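Local coordinates for protein putative tagatose-6-phosphate ketose/aldose isomerase (Escherichia coli, PDB 3C3J) that is of unproven function but belongs to the SIS family, carrying two SIS domains in a single chain, at residues Asp90-Pro95 against Val377-Trp382; Tyr134-Thr139 against Ala185-Glu190; Thr262-Arg265 against Ser270-Asp273. All coordinates share one frame; numbering follows the deposited sequence.

Contact 1. Residues Asp90-Pro95 against Val377-Trp382; sequences DLVTNP and VIIHPW
V92 and P95, at and just beyond the end of helix 88-93, receive I379 and W382 from the extended C-terminal tail. This docks the last residues of the chain against a helix of the first SIS domain, an alpha/beta fold built on a parallel sheet. The contact is small, 140 Å² in all, and consists of two separate apolar meetings without a hydrogen bond between the segments. The tighter one joins P95 to W382. CG of P95 lies 3.7 Å from CZ3 of W382, and CE3 of W382 is 3.8 Å from the same CG, so one ring corner of the proline rests against the six-membered part of the indole. CG of W382 is anti to its backbone N (chi1 -179°), which carries the indole across to the proline. Beyond P95, the indole also meets the F129 ring at about 60° and Y287 of the second subunit edge-to-face. The second meeting is looser: the V92 and I379 side chains cross at about a right angle and touch through a single pair of methyls. The tail runs extended, with I378 and P381 exposed to solvent and I379 and W382 partly exposed, whereas V92 and P95 are buried. The second subunit closes over part of the same region: three of its residues, Y287, T288 and Y291 of the second subunit, hydrogen-bond through their hydroxyls to V92 O, T93 O and H380 N respectively. Helix and tail are thus gripped by a common neighbour as well as by each other. At the helix end, N94 N hydrogen-bonds D90 O at 2.9 Å as the chain leaves helical geometry. I379 reaches V92 through a bent chain, chi2 -58°, that sets its CD1 4.0 Å from V92 CG1.

Contact 2. Residues Tyr134-Thr139 against Ala185-Glu190; sequences YHLPIT and AVFAPE
L136 projects from strand 133-139 toward the last turn of helix 174-187, where V186 and F187 meet it; this is the helix-on-sheet packing of the alpha/beta SIS fold, deep in the first SIS domain. One methyl does the work. CD2 of L136 lies 4.1 Å from CE2 of F187 and equally far from CZ of F187, approaching the ring obliquely, and 4.3 Å from CG1 of V186. The leucine and phenylalanine side chains come from opposite directions. CG of L136 is anti to its backbone N, while chi2 at 93° departs from the usual staggered values, turning CD2 into the angle between the two helix residues. Those two also pack on each other: V186 CG1 sits 3.5 Å above the F187 ring plane, offset toward the rim, and so braces one face of the ring. Further out, F83 meets the F187 ring edge-to-face, and L75 of helix 63-79 and I108 of strand 105-111 pack on it. L136 is held in the sheet by backbone hydrogen bonding with L107. The helix end is tied to helix 23-49 by R38, whose positive charge probably suits this C-terminal end: NH1 of R38 bonds V186 O, and NH2 bonds A185 O.

Contact 3. Residues Thr262-Arg265 against Ser270-Asp273; sequences TGFR and SLVD
F264 carries its side of this contact alone, sending its ring from the short, weakly bonded helix 261-264 to L271 and V272, within the connection between two parallel strands of the second SIS domain. The apolar contacts come first. Both partners meet the ring at its edge, near its plane. CG2 of V272 lies 3.5 Å from CZ of F264 and 3.7 Å from CE2 of F264, so this methyl sits against the CZ-CE2 edge of the ring. L271 supplies CD2 at the neighbouring part of the rim, 4.2 Å from CE1 of F264. Each aliphatic side chain crosses the phenylalanine at about a right angle. The ring gets there because its CG is anti to the backbone N, chi1 -159°, extending it away from the helix. L271 takes the less common placing of CG between its backbone N and carbonyl carbon, chi1 82°, which together with chi2 83° sets CD2 at the ring.

No hydrogen bond joins the segments; those nearby lie within one segment or lead out of it. R265 N reaches T262 O over a weak 3.4 Å bond, in keeping with the loose helix. On the other segment, OD1 of D273 accepts from E275 N, closing an Asx turn, and also bonds T276 OG1, while R226 NH2 bonds L271 O. A salt bridge from R265 NE to E298 OE1 lies apart from the apolar contact.

The contact thus folds the loop after strand 255-259 back on itself before strand 276-281 begins: F264 and L271 both pack on V228 of the intervening strand 226-231, and R265 leans on helix 288-302 through D294 and L295.

How the contacts relate
All three contacts are small and purely apolar between their segments, yet they sit differently. Contact 2 is core, a helix end against an inner strand of the first sheet, untouched by the other subunit. Contact 3 is also buried, but local in sequence, within one inter-strand connection of the second sheet. Contact 1 is partly open, joining a helix end to a distant tail. Contacts 2 and 3 lie on opposite sides of the chain's centre, their centres 36 Å apart. Contacts 1 and 3, far apart in one chain, meet across the dimer: T93 packs on T262 of the second subunit, and the T262 OG1 of one subunit hydrogen-bonds T89 O of the other.

Contact 1. Residues Asp90-Pro95 against Val377-Trp382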
# COMPACT_ATOMS: atom_id res chain seq x y z
N ASP A 90 0.12 11.05 -4.11
CA ASP A 90 -0.43 10.51 -5.38
C ASP A 90 -1.37 11.48 -6.11
O ASP A 90 -1.37 11.53 -7.35
CB ASP A 90 -1.17 9.19 -5.17
CG ASP A 90 -0.25 8.05 -4.77
OD1 ASP A 90 0.97 8.12 -5.05
OD2 ASP A 90 -0.75 7.07 -4.16
N LEU A 91 -2.17 12.22 -5.36
CA LEU A 91 -3.04 13.25 -5.95
C LEU A 91 -2.22 14.30 -6.67
O LEU A 91 -2.59 14.70 -7.78
CB LEU A 91 -3.94 13.91 -4.89
CG LEU A 91 -5.06 13.04 -4.31
CD1 LEU A 91 -5.96 13.86 -3.31
CD2 LEU A 91 -5.87 12.37 -5.42
N VAL A 92 -1.09 14.70 -6.09
CA VAL A 92 -0.30 15.78 -6.65
C VAL A 92 0.46 15.34 -7.91
O VAL A 92 0.56 16.10 -8.87
CB VAL A 92 0.68 16.39 -5.60
CG1 VAL A 92 1.64 17.35 -6.26
CG2 VAL A 92 -0.08 17.10 -4.48
N THR A 93 0.96 14.10 -7.95
CA THR A 93 1.74 13.61 -9.10
C THR A 93 0.89 13.04 -10.22
O THR A 93 1.23 13.17 -11.37
CB THR A 93 2.80 12.55 -8.71
OG1 THR A 93 2.14 11.39 -8.19
CG2 THR A 93 3.85 13.12 -7.71
N ASN A 94 -0.25 12.44 -9.88
CA ASN A 94 -1.12 11.74 -10.84
C ASN A 94 -2.61 12.09 -10.62
O ASN A 94 -3.45 11.19 -10.54
CB ASN A 94 -0.93 10.21 -10.70
CG ASN A 94 0.44 9.73 -11.16
OD1 ASN A 94 0.58 9.14 -12.26
ND2 ASN A 94 1.44 9.97 -10.36
N PRO A 95 -2.97 13.39 -10.60
CA PRO A 95 -4.35 13.77 -10.29
C PRO A 95 -5.39 13.13 -11.20
O PRO A 95 -6.47 12.77 -10.74
CB PRO A 95 -4.38 15.29 -10.50
CG PRO A 95 -3.19 15.60 -11.32
CD PRO A 95 -2.15 14.56 -10.93
N VAL A 377 9.81 19.14 -1.63
CA VAL A 377 8.97 19.08 -2.81
C VAL A 377 8.78 20.47 -3.45
O VAL A 377 8.66 21.49 -2.77
CB VAL A 377 7.61 18.42 -2.49
CG1 VAL A 377 6.74 19.38 -1.70
CG2 VAL A 377 6.93 17.98 -3.78
N ILE A 378 8.78 20.48 -4.77
CA ILE A 378 8.38 21.63 -5.55
C ILE A 378 7.03 21.30 -6.20
O ILE A 378 6.87 20.26 -6.85
CB ILE A 378 9.40 21.94 -6.65
CG1 ILE A 378 10.77 22.18 -6.02
CG2 ILE A 378 8.92 23.14 -7.46
CD1 ILE A 378 11.91 22.20 -7.02
N ILE A 379 6.08 22.20 -6.08
CA ILE A 379 4.78 22.00 -6.72
C ILE A 379 4.79 22.62 -8.10
O ILE A 379 5.25 23.76 -8.27
CB ILE A 379 3.62 22.57 -5.90
CG1 ILE A 379 3.57 21.93 -4.49
CG2 ILE A 379 2.31 22.38 -6.63
CD1 ILE A 379 3.42 20.39 -4.46
N HIS A 380 4.32 21.85 -9.07
CA HIS A 380 4.25 22.28 -10.45
C HIS A 380 2.80 22.39 -10.85
O HIS A 380 1.97 21.60 -10.42
CB HIS A 380 4.97 21.29 -11.36
CG HIS A 380 6.43 21.17 -11.07
ND1 HIS A 380 6.95 20.17 -10.28
CD2 HIS A 380 7.47 21.95 -11.44
CE1 HIS A 380 8.26 20.32 -10.19
NE2 HIS A 380 8.60 21.39 -10.89
N PRO A 381 2.48 23.39 -11.65
CA PRO A 381 1.09 23.61 -12.01
C PRO A 381 0.60 22.60 -13.04
O PRO A 381 1.36 22.23 -13.92
CB PRO A 381 1.11 25.02 -12.60
CG PRO A 381 2.48 25.15 -13.20
CD PRO A 381 3.39 24.36 -12.28
N TRP A 382 -0.64 22.15 -12.91
CA TRP A 382 -1.23 21.26 -13.90
C TRP A 382 -1.31 21.99 -15.25
O TRP A 382 -1.06 21.40 -16.28
CB TRP A 382 -2.62 20.83 -13.47
CG TRP A 382 -3.28 19.89 -14.42
CD1 TRP A 382 -4.37 20.15 -15.18
CD2 TRP A 382 -2.91 18.54 -14.70
NE1 TRP A 382 -4.71 19.05 -15.92
CE2 TRP A 382 -3.84 18.04 -15.64
CE3 TRP A 382 -1.91 17.68 -14.22
CZ2 TRP A 382 -3.78 16.74 -16.14
CZ3 TRP A 382 -1.86 16.39 -14.70
CH2 TRP A 382 -2.79 15.93 -15.65

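Contact 2. Residues Tyr134-Thr139 against Ala185-Glu190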
# COMPACT_ATOMS: atom_id res chain seq x y z
N TYR A 134 -16.21 19.51 -2.59
CA TYR A 134 -16.37 20.00 -1.22
C TYR A 134 -15.17 19.52 -0.41
O TYR A 134 -14.52 18.55 -0.78
CB TYR A 134 -17.66 19.50 -0.58
CG TYR A 134 -18.88 19.77 -1.41
CD1 TYR A 134 -19.56 20.98 -1.31
CD2 TYR A 134 -19.34 18.82 -2.32
CE1 TYR A 134 -20.67 21.23 -2.10
CE2 TYR A 134 -20.48 19.06 -3.10
CZ TYR A 134 -21.13 20.26 -2.99
OH TYR A 134 -22.24 20.52 -3.79
N HIS A 135 -14.89 20.24 0.66
CA HIS A 135 -13.70 20.00 1.50
C HIS A 135 -14.02 19.99 2.98
O HIS A 135 -14.79 20.86 3.46
CB HIS A 135 -12.65 21.08 1.25
CG HIS A 135 -12.11 21.06 -0.13
ND1 HIS A 135 -12.60 21.86 -1.14
CD2 HIS A 135 -11.16 20.28 -0.70
CE1 HIS A 135 -11.95 21.60 -2.26
NE2 HIS A 135 -11.07 20.64 -2.02
N LEU A 136 -13.43 19.03 3.69
CA LEU A 136 -13.41 18.99 5.14
C LEU A 136 -11.96 18.77 5.60
O LEU A 136 -11.55 17.65 5.86
CB LEU A 136 -14.30 17.87 5.67
CG LEU A 136 -14.58 17.90 7.19
CD1 LEU A 136 -15.84 18.66 7.46
CD2 LEU A 136 -14.68 16.48 7.75
N PRO A 137 -11.17 19.84 5.67
CA PRO A 137 -9.85 19.67 6.27
C PRO A 137 -9.92 19.38 7.77
O PRO A 137 -10.76 19.95 8.48
CB PRO A 137 -9.16 21.00 6.00
CG PRO A 137 -10.06 21.73 5.05
CD PRO A 137 -11.41 21.22 5.23
N ILE A 138 -9.07 18.46 8.21
CA ILE A 138 -8.92 18.13 9.63
C ILE A 138 -7.46 18.40 9.91
O ILE A 138 -6.56 17.71 9.40
CB ILE A 138 -9.33 16.67 9.91
CG1 ILE A 138 -10.79 16.46 9.53
CG2 ILE A 138 -9.08 16.29 11.38
CD1 ILE A 138 -11.38 15.01 9.74
N THR A 139 -7.21 19.44 10.71
CA THR A 139 -5.89 20.04 10.81
C THR A 139 -5.58 20.57 12.23
O THR A 139 -6.48 20.91 12.99
CB THR A 139 -5.75 21.17 9.72
OG1 THR A 139 -4.43 21.72 9.73
CG2 THR A 139 -6.78 22.29 9.93
N ALA A 185 -15.34 10.07 14.41
CA ALA A 185 -16.45 10.67 15.16
C ALA A 185 -17.34 11.50 14.27
O ALA A 185 -18.53 11.56 14.50
CB ALA A 185 -15.95 11.51 16.32
N VAL A 186 -16.76 12.13 13.26
CA VAL A 186 -17.54 12.94 12.33
C VAL A 186 -18.49 12.06 11.55
O VAL A 186 -19.68 12.37 11.45
CB VAL A 186 -16.65 13.76 11.35
CG1 VAL A 186 -17.50 14.28 10.15
CG2 VAL A 186 -15.94 14.94 12.11
N PHE A 187 -18.00 10.92 11.04
CA PHE A 187 -18.80 10.10 10.10
C PHE A 187 -19.53 8.93 10.71
O PHE A 187 -20.48 8.43 10.09
CB PHE A 187 -17.93 9.68 8.90
CG PHE A 187 -17.51 10.84 8.07
CD1 PHE A 187 -18.40 11.43 7.19
CD2 PHE A 187 -16.25 11.42 8.24
CE1 PHE A 187 -18.02 12.54 6.42
CE2 PHE A 187 -15.88 12.52 7.50
CZ PHE A 187 -16.78 13.10 6.59
N ALA A 188 -19.12 8.49 11.90
CA ALA A 188 -19.77 7.38 12.59
C ALA A 188 -20.08 7.73 14.06
O ALA A 188 -19.69 7.01 14.97
CB ALA A 188 -18.92 6.13 12.49
N PRO A 189 -20.80 8.83 14.29
CA PRO A 189 -21.00 9.29 15.68
C PRO A 189 -21.87 8.37 16.53
O PRO A 189 -21.84 8.45 17.76
CB PRO A 189 -21.66 10.65 15.51
CG PRO A 189 -22.37 10.57 14.21
CD PRO A 189 -21.45 9.73 13.32
N GLU A 190 -22.62 7.50 15.88
CA GLU A 190 -23.44 6.54 16.60
C GLU A 190 -22.60 5.42 17.22
O GLU A 190 -23.10 4.66 18.07
CB GLU A 190 -24.54 5.99 15.69
CG GLU A 190 -24.07 5.09 14.54
CD GLU A 190 -23.36 5.84 13.37
OE1 GLU A 190 -23.34 7.08 13.29
OE2 GLU A 190 -22.82 5.16 12.50

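Contact 3. Residues Thr262-Arg265 against Ser270-Asp273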
# COMPACT_ATOMS: atom_id res chain seq x y z
N THR A 262 -1.66 -12.45 6.22
CA THR A 262 -1.86 -13.35 5.07
C THR A 262 -0.99 -12.93 3.86
O THR A 262 -0.42 -13.78 3.19
CB THR A 262 -3.33 -13.45 4.68
OG1 THR A 262 -3.82 -12.14 4.43
CG2 THR A 262 -4.15 -14.09 5.83
N GLY A 263 -0.84 -11.63 3.64
CA GLY A 263 0.04 -11.09 2.61
C GLY A 263 1.49 -11.50 2.83
O GLY A 263 2.22 -11.78 1.87
N PHE A 264 1.89 -11.57 4.10
CA PHE A 264 3.28 -11.87 4.49
C PHE A 264 3.78 -13.21 3.95
O PHE A 264 4.97 -13.35 3.65
CB PHE A 264 3.40 -11.83 6.02
CG PHE A 264 4.81 -11.62 6.53
CD1 PHE A 264 5.60 -10.58 6.05
CD2 PHE A 264 5.32 -12.42 7.54
CE1 PHE A 264 6.89 -10.37 6.53
CE2 PHE A 264 6.60 -12.21 8.04
CZ PHE A 264 7.39 -11.19 7.54
N ARG A 265 2.88 -14.18 3.81
CA ARG A 265 3.26 -15.51 3.32
C ARG A 265 3.74 -15.53 1.87
O ARG A 265 4.53 -16.38 1.50
CB ARG A 265 2.08 -16.46 3.41
CG ARG A 265 1.79 -16.91 4.79
CD ARG A 265 0.98 -18.17 4.74
NE ARG A 265 0.60 -18.58 6.08
CZ ARG A 265 -0.49 -18.15 6.71
NH1 ARG A 265 -1.35 -17.31 6.12
NH2 ARG A 265 -0.74 -18.58 7.93
N SER A 270 10.37 -13.94 3.61
CA SER A 270 11.79 -14.16 3.38
C SER A 270 12.65 -13.14 4.09
O SER A 270 13.81 -13.40 4.36
CB SER A 270 12.10 -14.14 1.88
OG SER A 270 11.73 -12.90 1.35
N LEU A 271 12.09 -11.98 4.41
CA LEU A 271 12.85 -11.02 5.18
C LEU A 271 13.13 -11.44 6.64
O LEU A 271 14.02 -10.91 7.29
CB LEU A 271 12.22 -9.63 5.04
CG LEU A 271 11.05 -9.27 5.92
CD1 LEU A 271 11.59 -8.82 7.26
CD2 LEU A 271 10.18 -8.18 5.24
N VAL A 272 12.37 -12.39 7.17
CA VAL A 272 12.57 -12.79 8.56
C VAL A 272 13.91 -13.53 8.74
O VAL A 272 14.15 -14.58 8.14
CB VAL A 272 11.41 -13.67 9.08
CG1 VAL A 272 11.67 -14.10 10.52
CG2 VAL A 272 10.08 -12.92 8.98
N ASP A 273 14.79 -12.94 9.54
CA ASP A 273 16.06 -13.59 9.88
C ASP A 273 16.23 -13.57 11.40
O ASP A 273 15.33 -13.13 12.13
CB ASP A 273 17.23 -12.93 9.14
CG ASP A 273 17.47 -11.46 9.53
OD1 ASP A 273 17.10 -11.01 10.63
OD2 ASP A 273 18.08 -10.74 8.72